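PDB 6XMY: 4-hydroxythreonine-4-phosphate dehydrogenase from Legionella pneumophila subsp. pneumophila, which probably catalyses the NAD-dependent oxidation of 4-(phosphooxy)-L-threonine to 3-amino-2-oxopropyl phosphate, with loss of carbon dioxide, during pyridoxine 5'-phosphate biosynthesis. Local coordinates for residues Asn211-Ala214 with Gly215-Gly218; Leu220-Glu223 with Glu224-Ile227; Ile227-Pro230 with Ala231-Leu235; Ala248-Met251 with Phe252-Asn255; Val320-Ala323 with Lys324-Leu328. All coordinates share one frame; numbering follows the deposited sequence. Where two conformers were deposited one is given.

Interactions 1, 2 and 3 run on along one piece of chain: a surface loop, the start of helix 223-237, and the body of that helix, which is partly buried. Asn211 of interaction 1 reaches Glu223 and Glu224 of interaction 2, and Ile227 belongs to both interactions 2 and 3. Water does much of the work in interactions 1, 2 and 4, all at the surface, whereas interactions 3 and 5 are helical turns with direct backbone bonds and apolar residues facing strands. Interaction 4 touches interaction 1 where His213 packs on Asp249. Interaction 5 stands apart, its centre about 39 Å from the centres of interactions 1 and 2, on the opposite side of the chain's centre.

Interaction 1 of 5, residues Asn211-Ala214 with Gly215-Gly218; sequences NPHA and GESG
A run of tight left-handed turns, in the loop between strand 204-208 and helix 223-237, carries Gly215 and Glu216 back onto Pro212 and His213. Gly215 N donates to Pro212 O at 3.0 Å. One residue on, Glu216 N reaches His213 O, also at 3.0 Å, and this is the straighter bond, with 167° at the hydrogen.

From His213 to Gly218 every residue has positive phi, and the bonds reach three residues back, so the backbone winds in the left-handed helical sense. Weak bonds from Ala214 N to Asn211 O and from Gly218 N to Gly215 O flank the two good ones. The next step along opens up: Ala214 O and Ser217 N are 4.4 Å apart, and a water bridges them, at 3.0 Å from each. A second water takes the same Ala214 O and holds Gly218 N weakly.

Among the side chains, Glu216 has CG anti to its backbone N (chi1 -163°) and then bends at chi2, which swings OE2 to 3.6 Å from His213 CB. The two side chains run side by side, pointing the same way, with ring and carboxylate planes 57° apart. His213 ND1 stays 5.0 Å from Glu216 OE2, so any attraction, if the ring is protonated, would be modest. Asn211 lays CB 3.7 Å from Gly215 CA, while its ND2 bonds to Glu223 and its backbone N to Glu224, tying the loop to the start of helix 223-237.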
loop_
_atom_site.group_PDB
_atom_site.type_symbol
_atom_site.label_atom_id
_atom_site.label_comp_id
_atom_site.label_asym_id
_atom_site.label_seq_id
_atom_site.Cartn_x
_atom_site.Cartn_y
_atom_site.Cartn_z
ATOM N N ASN A 211 0.744 -21.770 11.935
ATOM C CA ASN A 211 -0.212 -22.863 11.932
ATOM C C ASN A 211 -1.419 -22.546 12.804
ATOM O O ASN A 211 -1.357 -21.676 13.677
ATOM C CB ASN A 211 0.500 -24.105 12.462
ATOM C CG ASN A 211 1.619 -24.536 11.546
ATOM O OD1 ASN A 211 1.374 -24.836 10.382
ATOM N ND2 ASN A 211 2.860 -24.503 12.038
ATOM N N PRO A 212 -2.547 -23.236 12.592
ATOM C CA PRO A 212 -3.700 -23.036 13.482
ATOM C C PRO A 212 -3.309 -23.253 14.938
ATOM O O PRO A 212 -2.501 -24.124 15.260
ATOM C CB PRO A 212 -4.712 -24.088 13.014
ATOM C CG PRO A 212 -4.303 -24.446 11.623
ATOM C CD PRO A 212 -2.819 -24.240 11.542
ATOM N N HIS A 213 -3.886 -22.434 15.820
ATOM C CA HIS A 213 -3.576 -22.476 17.249
ATOM C C HIS A 213 -2.076 -22.439 17.509
ATOM O O HIS A 213 -1.562 -23.072 18.435
ATOM C CB HIS A 213 -4.286 -23.640 17.927
ATOM C CG HIS A 213 -5.766 -23.515 17.819
ATOM N ND1 HIS A 213 -6.471 -22.576 18.540
ATOM C CD2 HIS A 213 -6.662 -24.125 17.011
ATOM C CE1 HIS A 213 -7.747 -22.645 18.215
ATOM N NE2 HIS A 213 -7.889 -23.580 17.294
ATOM N N ALA A 214 -1.373 -21.680 16.667
ATOM C CA ALA A 214 0.068 -21.507 16.787
ATOM C C ALA A 214 0.795 -22.849 16.867
ATOM O O ALA A 214 1.766 -23.008 17.610
ATOM C CB ALA A 214 0.433 -20.590 17.958
ATOM N N GLY A 215 0.317 -23.830 16.104
ATOM C CA GLY A 215 0.997 -25.106 16.023
ATOM C C GLY A 215 0.690 -26.092 17.129
ATOM O O GLY A 215 1.296 -27.173 17.146
ATOM N N GLU A 216 -0.209 -25.754 18.057
ATOM C CA GLU A 216 -0.680 -26.694 19.075
ATOM C C GLU A 216 0.482 -27.336 19.832
ATOM O O GLU A 216 0.594 -28.558 19.944
ATOM C CB GLU A 216 -1.608 -27.752 18.466
ATOM C CG GLU A 216 -2.456 -28.519 19.469
ATOM C CD GLU A 216 -3.401 -27.615 20.228
ATOM O OE1 GLU A 216 -3.433 -27.695 21.492
ATOM O OE2 GLU A 216 -4.111 -26.833 19.550
ATOM N N SER A 217 1.365 -26.487 20.354
ATOM C CA SER A 217 2.519 -26.936 21.135
ATOM C C SER A 217 3.379 -27.938 20.369
ATOM O O SER A 217 3.933 -28.873 20.955
ATOM C CB SER A 217 2.103 -27.494 22.500
ATOM O OG SER A 217 1.302 -26.560 23.201
ATOM N N GLY A 218 3.486 -27.763 19.053
ATOM C CA GLY A 218 4.302 -28.632 18.234
ATOM C C GLY A 218 3.604 -29.840 17.649
ATOM O O GLY A 218 4.254 -30.624 16.943
HETATM O O HOH W 1 3.644 -24.882 18.428
HETATM O O HOH W 2 0.940 -23.554 20.414
#

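Interaction 2 of 5, residues Leu220-Glu223 with Glu224-Ile227; sequences LGRE and EIEI
Arg222 sets CG anti to the carbonyl carbon (chi1 -54°) and then bends at chi2 and chi3 in the same sense, which curls it over Ile225. The guanidinium thereby comes to rest with one face on Ile225 CD1, which is 3.8 Å from Arg222 NH1 and offset toward the rim of the group. Glu226, also bent at chi2, folds its carboxylate up beside the same guanidinium. The charges do not quite meet, since Arg222 NH2 and Glu226 OE2 are 4.3 Å apart, too far for a salt bridge.

Water lies in the gap. One molecule accepts from Arg222 NE at 2.7 Å; another, in the guanidinium plane, accepts from Arg222 NH2 at 2.9 Å. Both come suspiciously close to Glu226 OE2, so the bridging is doubtful in detail. NH1 turns to Gly218 O, which helps fix the rotation of the group.

In the backbone, Glu226 N bonds to Arg222 O at 2.9 Å, while Ile227 N reaches Glu223 O at 2.8 Å with a more bent 139° at the hydrogen. A further water takes its place between Gly221 O, Glu224 OE2 and, weakly, Ile225 N. Glu223 OE2 bonds to Asn211 ND2, and Glu224 OE1 to the backbone N of Asn211. These are the first alpha-type turns of helix 223-237, overlapping a wider pi-type turn at 224-227.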
loop_
_atom_site.group_PDB
_atom_site.type_symbol
_atom_site.label_atom_id
_atom_site.label_comp_id
_atom_site.label_asym_id
_atom_site.label_seq_id
_atom_site.Cartn_x
_atom_site.Cartn_y
_atom_site.Cartn_z
ATOM N N LEU A 220 0.828 -29.562 15.672
ATOM C CA LEU A 220 0.178 -29.141 14.437
ATOM C C LEU A 220 1.139 -28.261 13.639
ATOM O O LEU A 220 0.847 -27.111 13.311
ATOM C CB LEU A 220 -1.134 -28.417 14.719
ATOM C CG LEU A 220 -2.098 -28.451 13.531
ATOM C CD1 LEU A 220 -2.624 -29.863 13.283
ATOM C CD2 LEU A 220 -3.257 -27.487 13.742
ATOM N N GLY A 221 2.294 -28.820 13.314
ATOM C CA GLY A 221 3.354 -28.077 12.661
ATOM C C GLY A 221 4.472 -27.725 13.625
ATOM O O GLY A 221 4.263 -27.542 14.832
ATOM N N ARG A 222 5.688 -27.642 13.089
ATOM C CA ARG A 222 6.880 -27.384 13.883
ATOM C C ARG A 222 7.431 -25.977 13.711
ATOM O O ARG A 222 8.407 -25.624 14.382
ATOM C CB ARG A 222 7.975 -28.392 13.522
ATOM C CG ARG A 222 7.525 -29.826 13.636
ATOM C CD ARG A 222 7.191 -30.151 15.067
ATOM N NE ARG A 222 8.354 -30.033 15.942
ATOM C CZ ARG A 222 8.322 -30.274 17.249
ATOM N NH1 ARG A 222 7.181 -30.642 17.825
ATOM N NH2 ARG A 222 9.421 -30.143 17.979
ATOM N N GLU A 223 6.842 -25.157 12.839
ATOM C CA GLU A 223 7.496 -23.897 12.498
ATOM C C GLU A 223 7.530 -22.932 13.675
ATOM O O GLU A 223 8.467 -22.133 13.787
ATOM C CB GLU A 223 6.840 -23.259 11.273
ATOM C CG GLU A 223 7.009 -24.054 9.986
ATOM C CD GLU A 223 5.889 -25.050 9.741
ATOM O OE1 GLU A 223 5.733 -25.464 8.575
ATOM O OE2 GLU A 223 5.172 -25.420 10.694
ATOM N N GLU A 224 6.540 -22.981 14.566
ATOM C CA GLU A 224 6.589 -22.107 15.731
ATOM C C GLU A 224 7.795 -22.430 16.601
ATOM O O GLU A 224 8.513 -21.524 17.045
ATOM C CB GLU A 224 5.295 -22.200 16.543
ATOM C CG GLU A 224 4.097 -21.490 15.925
ATOM C CD GLU A 224 3.401 -22.279 14.832
ATOM O OE1 GLU A 224 2.520 -21.686 14.187
ATOM O OE2 GLU A 224 3.721 -23.472 14.623
ATOM N N ILE A 225 8.049 -23.719 16.824
ATOM C CA ILE A 225 9.160 -24.138 17.671
ATOM C C ILE A 225 10.493 -23.898 16.976
ATOM O O ILE A 225 11.449 -23.403 17.589
ATOM C CB ILE A 225 8.970 -25.609 18.086
ATOM C CG1 ILE A 225 7.774 -25.732 19.035
ATOM C CG2 ILE A 225 10.232 -26.164 18.732
ATOM C CD1 ILE A 225 7.343 -27.159 19.320
ATOM N N GLU A 226 10.582 -24.228 15.690
ATOM C CA GLU A 226 11.863 -24.196 14.993
ATOM C C GLU A 226 12.221 -22.835 14.407
ATOM O O GLU A 226 13.413 -22.551 14.229
ATOM C CB GLU A 226 11.869 -25.223 13.853
ATOM C CG GLU A 226 11.647 -26.674 14.285
ATOM C CD GLU A 226 12.810 -27.240 15.074
ATOM O OE1 GLU A 226 13.903 -26.627 15.072
ATOM O OE2 GLU A 226 12.632 -28.307 15.698
ATOM N N ILE A 227 11.236 -21.981 14.114
ATOM C CA ILE A 227 11.459 -20.767 13.325
ATOM C C ILE A 227 10.962 -19.521 14.050
ATOM O O ILE A 227 11.706 -18.552 14.237
ATOM C CB ILE A 227 10.777 -20.875 11.945
ATOM C CG1 ILE A 227 11.349 -22.044 11.139
ATOM C CG2 ILE A 227 10.898 -19.561 11.182
ATOM C CD1 ILE A 227 12.737 -21.800 10.614
HETATM O O HOH W 3 5.305 -25.590 16.223
HETATM O O HOH W 4 10.935 -30.041 15.024
HETATM O O HOH W 5 12.152 -29.267 17.847
#

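Interaction 3 of 5, residues Ile227-Pro230 with Ala231-Leu235; sequences IITP and ALNTL
Leu232 N and Asn233 N are satisfied by carbonyls one turn back, on Ile228 and Thr229. The first bond, Leu232 N to Ile228 O, is 2.9 Å long; the second, Asn233 N to Thr229 O, is 2.8 Å. Thr234 N takes Pro230 O at 3.0 Å. The slackest of the four is Ala231 N to Ile227 O, at 3.2 Å; that oxygen has a second partner in Ser180 OG.

Pro230 has no N-H to give. The helix is kinked here, and the ring carbon Pro230 CD sits 3.3 Å from Ile225 O. Before the kink, Thr229 N probably bonds to Glu224 O.

The side chains add less. Ile228 and Leu232 run side by side, pointing the same way, with Ile228 CG2 at 3.9 Å from Leu232 CD1. On another face, Thr229 CG2 comes 3.7 Å from Asn233 ND2, because the methyl branch lies anti to the backbone N while OG1 goes anti to the carbonyl carbon.

Ile228 and Leu232 also rest on strand 241-246, through Pro245 and Val242, while Ala231 packs on Ile183 of helix 180-197. This is a proline-kinked alpha helix linking strands 204-208 and 241-246, which are parallel neighbours, as helices do in alpha/beta folds.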
loop_
_atom_site.group_PDB
_atom_site.type_symbol
_atom_site.label_atom_id
_atom_site.label_comp_id
_atom_site.label_asym_id
_atom_site.label_seq_id
_atom_site.Cartn_x
_atom_site.Cartn_y
_atom_site.Cartn_z
ATOM N N ILE A 227 11.236 -21.981 14.114
ATOM C CA ILE A 227 11.459 -20.767 13.325
ATOM C C ILE A 227 10.962 -19.521 14.050
ATOM O O ILE A 227 11.706 -18.552 14.237
ATOM C CB ILE A 227 10.777 -20.875 11.945
ATOM C CG1 ILE A 227 11.349 -22.044 11.139
ATOM C CG2 ILE A 227 10.898 -19.561 11.182
ATOM C CD1 ILE A 227 12.737 -21.800 10.614
ATOM N N ILE A 228 9.687 -19.524 14.441
ATOM C CA ILE A 228 9.065 -18.283 14.908
ATOM C C ILE A 228 9.519 -17.920 16.316
ATOM O O ILE A 228 9.992 -16.807 16.560
ATOM C CB ILE A 228 7.537 -18.322 14.773
ATOM C CG1 ILE A 228 7.155 -18.549 13.308
ATOM C CG2 ILE A 228 6.943 -17.019 15.307
ATOM C CD1 ILE A 228 5.666 -18.778 13.081
ATOM N N THR A 229 9.375 -18.837 17.268
ATOM C CA THR A 229 9.823 -18.541 18.624
ATOM C C THR A 229 11.296 -18.172 18.693
ATOM O O THR A 229 11.618 -17.194 19.386
ATOM C CB THR A 229 9.422 -19.670 19.585
ATOM O OG1 THR A 229 8.009 -19.611 19.795
ATOM C CG2 THR A 229 10.160 -19.538 20.921
ATOM N N PRO A 230 12.220 -18.869 18.017
ATOM C CA PRO A 230 13.611 -18.386 18.012
ATOM C C PRO A 230 13.751 -16.965 17.496
ATOM O O PRO A 230 14.494 -16.168 18.085
ATOM C CB PRO A 230 14.332 -19.417 17.131
ATOM C CG PRO A 230 13.541 -20.675 17.327
ATOM C CD PRO A 230 12.108 -20.205 17.397
ATOM N N ALA A 231 13.049 -16.620 16.414
ATOM C CA ALA A 231 13.096 -15.253 15.910
ATOM C C ALA A 231 12.574 -14.256 16.940
ATOM O O ALA A 231 13.159 -13.187 17.124
ATOM C CB ALA A 231 12.289 -15.140 14.614
ATOM N N LEU A 232 11.466 -14.577 17.607
ATOM C CA LEU A 232 10.911 -13.654 18.590
ATOM C C LEU A 232 11.826 -13.517 19.803
ATOM O O LEU A 232 11.928 -12.433 20.390
ATOM C CB LEU A 232 9.506 -14.093 19.005
ATOM C CG LEU A 232 8.477 -14.168 17.868
ATOM C CD1 LEU A 232 7.098 -14.565 18.381
ATOM C CD2 LEU A 232 8.417 -12.836 17.112
ATOM N N ASN A 233 12.484 -14.608 20.208
ATOM C CA ASN A 233 13.473 -14.509 21.279
ATOM C C ASN A 233 14.614 -13.575 20.893
ATOM O O ASN A 233 15.067 -12.762 21.712
ATOM C CB ASN A 233 14.029 -15.891 21.613
ATOM C CG ASN A 233 13.030 -16.759 22.342
ATOM O OD1 ASN A 233 12.048 -16.264 22.894
ATOM N ND2 ASN A 233 13.283 -18.063 22.362
ATOM N N THR A 234 15.093 -13.678 19.649
ATOM C CA THR A 234 16.148 -12.782 19.182
ATOM C C THR A 234 15.678 -11.338 19.227
ATOM O O THR A 234 16.396 -10.451 19.709
ATOM C CB THR A 234 16.561 -13.176 17.764
ATOM O OG1 THR A 234 17.145 -14.485 17.786
ATOM C CG2 THR A 234 17.566 -12.184 17.190
ATOM N N LEU A 235 14.460 -11.083 18.747
ATOM C CA LEU A 235 13.918 -9.726 18.761
ATOM C C LEU A 235 13.773 -9.191 20.181
ATOM O O LEU A 235 14.107 -8.030 20.447
ATOM C CB LEU A 235 12.579 -9.704 18.027
ATOM C CG LEU A 235 12.730 -9.849 16.516
ATOM C CD1 LEU A 235 11.424 -10.337 15.916
ATOM C CD2 LEU A 235 13.123 -8.534 15.883
#

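Interaction 4 of 5, residues Ala248-Met251 with Phe252-Asn255; sequences ADTM and FITN
Met251, in the one of its two modelled conformers described here, lays its end over one face of the ring of Phe252, its neighbour in sequence; the other conformer may not keep these ring contacts. Its CB lies 3.2 Å from Phe252 N, and CG, anti to its own backbone N, is still beside that nitrogen. The chain runs straight to SD, which is farther off, 5.4 Å from the Phe252 centroid and close to the ring normal, in a Met-aromatic contact. At chi3 (78°) it bends, and CE turns in over the face: Met251 CE is 3.6 Å from Phe252 CZ and 4.0 Å from the ring centroid, a CH-pi contact.

The backbone beside it is partly opened by water. One molecule bridges Ala248 O and Phe252 N, 2.8 Å from each, where an alpha turn would bond them directly. Ile253 N instead reaches Thr250 O at 3.1 Å, and another water links Thr250 O to Ile253 O.

Where the chain leaves the short, weakly bonded helical turn 248-251, Phe252 packs on Val274 of helix 268-279 and meets Tyr263 of strand 262-265 with the ring planes at about 60°; Met251 touches that same tyrosine, and Ala248 rests on Gln270 of the helix.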
loop_
_atom_site.group_PDB
_atom_site.type_symbol
_atom_site.label_atom_id
_atom_site.label_comp_id
_atom_site.label_asym_id
_atom_site.label_seq_id
_atom_site.Cartn_x
_atom_site.Cartn_y
_atom_site.Cartn_z
ATOM N N ALA A 248 -3.984 -17.080 15.247
ATOM C CA ALA A 248 -4.526 -15.999 14.431
ATOM C C ALA A 248 -6.037 -15.872 14.552
ATOM O O ALA A 248 -6.578 -14.788 14.304
ATOM C CB ALA A 248 -4.145 -16.187 12.962
ATOM N N ASP A 249 -6.731 -16.951 14.908
ATOM C CA ASP A 249 -8.183 -16.894 14.942
ATOM C C ASP A 249 -8.718 -16.133 16.144
ATOM O O ASP A 249 -9.884 -15.735 16.116
ATOM C CB ASP A 249 -8.814 -18.282 14.825
ATOM C CG ASP A 249 -8.513 -19.173 16.011
ATOM O OD1 ASP A 249 -7.354 -19.182 16.492
ATOM O OD2 ASP A 249 -9.449 -19.873 16.464
ATOM N N THR A 250 -7.900 -15.881 17.178
ATOM C CA THR A 250 -8.330 -15.010 18.270
ATOM C C THR A 250 -7.407 -13.827 18.561
ATOM O O THR A 250 -7.776 -12.970 19.371
ATOM C CB THR A 250 -8.553 -15.805 19.565
ATOM O OG1 THR A 250 -7.363 -16.536 19.886
ATOM C CG2 THR A 250 -9.743 -16.761 19.421
ATOM N N MET A 251 -6.255 -13.717 17.890
ATOM C CA MET A 251 -5.284 -12.664 18.198
ATOM C C MET A 251 -5.877 -11.273 18.012
ATOM O O MET A 251 -5.520 -10.332 18.730
ATOM C CB MET A 251 -4.073 -12.823 17.271
ATOM C CG MET A 251 -3.040 -11.710 17.354
ATOM S SD MET A 251 -1.578 -12.013 16.322
ATOM C CE MET A 251 -2.171 -11.588 14.689
ATOM N N PHE A 252 -6.765 -11.116 17.032
ATOM C CA PHE A 252 -7.322 -9.810 16.695
ATOM C C PHE A 252 -8.449 -9.379 17.626
ATOM O O PHE A 252 -8.962 -8.264 17.477
ATOM C CB PHE A 252 -7.812 -9.804 15.244
ATOM C CG PHE A 252 -6.722 -10.061 14.239
ATOM C CD1 PHE A 252 -5.810 -9.063 13.916
ATOM C CD2 PHE A 252 -6.606 -11.295 13.615
ATOM C CE1 PHE A 252 -4.810 -9.296 12.993
ATOM C CE2 PHE A 252 -5.607 -11.531 12.691
ATOM C CZ PHE A 252 -4.706 -10.528 12.380
ATOM N N ILE A 253 -8.848 -10.226 18.565
ATOM C CA ILE A 253 -9.839 -9.865 19.569
ATOM C C ILE A 253 -9.122 -9.212 20.745
ATOM O O ILE A 253 -8.301 -9.847 21.416
ATOM C CB ILE A 253 -10.625 -11.099 20.028
ATOM C CG1 ILE A 253 -11.276 -11.793 18.829
ATOM C CG2 ILE A 253 -11.654 -10.698 21.060
ATOM C CD1 ILE A 253 -11.821 -13.153 19.159
ATOM N N THR A 254 -9.440 -7.951 21.012
ATOM C CA THR A 254 -8.768 -7.225 22.079
ATOM C C THR A 254 -9.349 -7.587 23.442
ATOM O O THR A 254 -10.539 -7.884 23.576
ATOM C CB THR A 254 -8.915 -5.718 21.868
ATOM O OG1 THR A 254 -10.290 -5.349 22.028
ATOM C CG2 THR A 254 -8.448 -5.325 20.474
ATOM N N ASN A 255 -8.490 -7.559 24.459
ATOM C CA ASN A 255 -8.915 -7.627 25.851
ATOM C C ASN A 255 -8.183 -6.552 26.649
ATOM O O ASN A 255 -7.442 -5.733 26.096
ATOM C CB ASN A 255 -8.776 -9.040 26.448
ATOM C CG ASN A 255 -7.337 -9.548 26.471
ATOM O OD1 ASN A 255 -6.388 -8.787 26.658
ATOM N ND2 ASN A 255 -7.178 -10.857 26.295
HETATM O O HOH W 6 -8.244 -12.987 15.571
HETATM O O HOH W 7 -7.226 -12.442 22.190
#

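Interaction 5 of 5, residues Val320-Ala323 with Lys324-Leu328; sequences VKMA and KDMAL
Met322 and Met326 stand on one face of helix 314-328, a turn apart, and differ in shape. Met322 has CG anti to the backbone N (chi1 -179°) and runs on extended to SD; Met326, in the one of its two modelled conformers described here, sets CG anti to the carbonyl carbon and bends at chi2. The two chains approach loosely, Met322 CG to Met326 CG being 4.5 Å, while Met326 CG lies closer to the backbone, 3.3 Å from Met322 O.

On a neighbouring face Asp325 lies back along its own turn, with CG 3.2 Å from Lys321 O. Both carboxylate oxygens are 3.5 Å from that carbonyl, acceptor against acceptor. The long, extended Lys324 leads away at its end, though its CB touches Val320 O.

Beneath them the backbone is regular: Lys324 N to Val320 O, Asp325 N to Lys321 O, Met326 N to Met322 O and Ala327 N to Ala323 O are all 2.9 Å. Val320 packs on strands 12-15 and 117-120, and Ala323 on the latter.

Direct backbone bonds therefore hold these turns, with little grip between side chains, and any effect of the Lys321 carbonyl on the exposed carboxylate of Asp325 is probably weak.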
loop_
_atom_site.group_PDB
_atom_site.type_symbol
_atom_site.label_atom_id
_atom_site.label_comp_id
_atom_site.label_asym_id
_atom_site.label_seq_id
_atom_site.Cartn_x
_atom_site.Cartn_y
_atom_site.Cartn_z
ATOM N N VAL A 320 -4.014 9.258 0.730
ATOM C CA VAL A 320 -3.443 10.572 0.455
ATOM C C VAL A 320 -3.189 11.321 1.755
ATOM O O VAL A 320 -2.128 11.929 1.942
ATOM C CB VAL A 320 -4.363 11.359 -0.496
ATOM C CG1 VAL A 320 -3.841 12.783 -0.667
ATOM C CG2 VAL A 320 -4.465 10.661 -1.857
ATOM N N LYS A 321 -4.145 11.280 2.684
ATOM C CA LYS A 321 -3.958 11.996 3.941
ATOM C C LYS A 321 -2.807 11.411 4.748
ATOM O O LYS A 321 -2.029 12.156 5.362
ATOM C CB LYS A 321 -5.263 12.004 4.736
ATOM C CG LYS A 321 -6.310 12.911 4.112
ATOM C CD LYS A 321 -7.659 12.785 4.796
ATOM C CE LYS A 321 -8.786 13.089 3.816
ATOM N NZ LYS A 321 -10.116 13.208 4.482
ATOM N N MET A 322 -2.658 10.088 4.747
ATOM C CA MET A 322 -1.544 9.490 5.476
ATOM C C MET A 322 -0.209 9.875 4.851
ATOM O O MET A 322 0.746 10.202 5.567
ATOM C CB MET A 322 -1.698 7.971 5.543
ATOM C CG MET A 322 -0.573 7.307 6.305
ATOM S SD MET A 322 -0.792 5.544 6.529
ATOM C CE MET A 322 -2.281 5.517 7.525
ATOM N N ALA A 323 -0.127 9.849 3.520
ATOM C CA ALA A 323 1.101 10.267 2.853
ATOM C C ALA A 323 1.423 11.724 3.165
ATOM O O ALA A 323 2.580 12.068 3.446
ATOM C CB ALA A 323 0.990 10.028 1.347
ATOM N N LYS A 324 0.407 12.590 3.139
ATOM C CA LYS A 324 0.605 13.990 3.499
ATOM C C LYS A 324 1.122 14.119 4.923
ATOM O O LYS A 324 2.074 14.867 5.186
ATOM C CB LYS A 324 -0.706 14.757 3.348
ATOM C CG LYS A 324 -0.631 16.221 3.778
ATOM C CD LYS A 324 -2.008 16.866 3.739
ATOM C CE LYS A 324 -2.115 18.051 4.684
ATOM N NZ LYS A 324 -3.528 18.528 4.763
ATOM N N ASP A 325 0.510 13.388 5.859
ATOM C CA ASP A 325 0.912 13.497 7.260
ATOM C C ASP A 325 2.349 13.040 7.449
ATOM O O ASP A 325 3.110 13.649 8.213
ATOM C CB ASP A 325 -0.034 12.685 8.141
ATOM C CG ASP A 325 -1.402 13.332 8.291
ATOM O OD1 ASP A 325 -1.549 14.519 7.929
ATOM O OD2 ASP A 325 -2.333 12.646 8.766
ATOM N N MET A 326 2.753 11.991 6.733
ATOM C CA MET A 326 4.125 11.492 6.818
ATOM C C MET A 326 5.110 12.471 6.195
ATOM O O MET A 326 6.219 12.674 6.711
ATOM C CB MET A 326 4.222 10.142 6.104
ATOM C CG MET A 326 3.547 9.002 6.839
ATOM S SD MET A 326 4.361 8.654 8.412
ATOM C CE MET A 326 3.212 7.467 9.082
ATOM N N ALA A 327 4.732 13.071 5.067
ATOM C CA ALA A 327 5.628 14.025 4.426
ATOM C C ALA A 327 5.823 15.259 5.297
ATOM O O ALA A 327 6.933 15.795 5.381
ATOM C CB ALA A 327 5.103 14.390 3.040
ATOM N N LEU A 328 4.764 15.708 5.975
ATOM C CA LEU A 328 4.892 16.887 6.825
ATOM C C LEU A 328 5.765 16.617 8.043
ATOM O O LEU A 328 6.366 17.548 8.588
ATOM C CB LEU A 328 3.509 17.393 7.245
ATOM C CG LEU A 328 2.696 18.058 6.134
ATOM C CD1 LEU A 328 1.259 18.277 6.578
ATOM C CD2 LEU A 328 3.335 19.376 5.737
#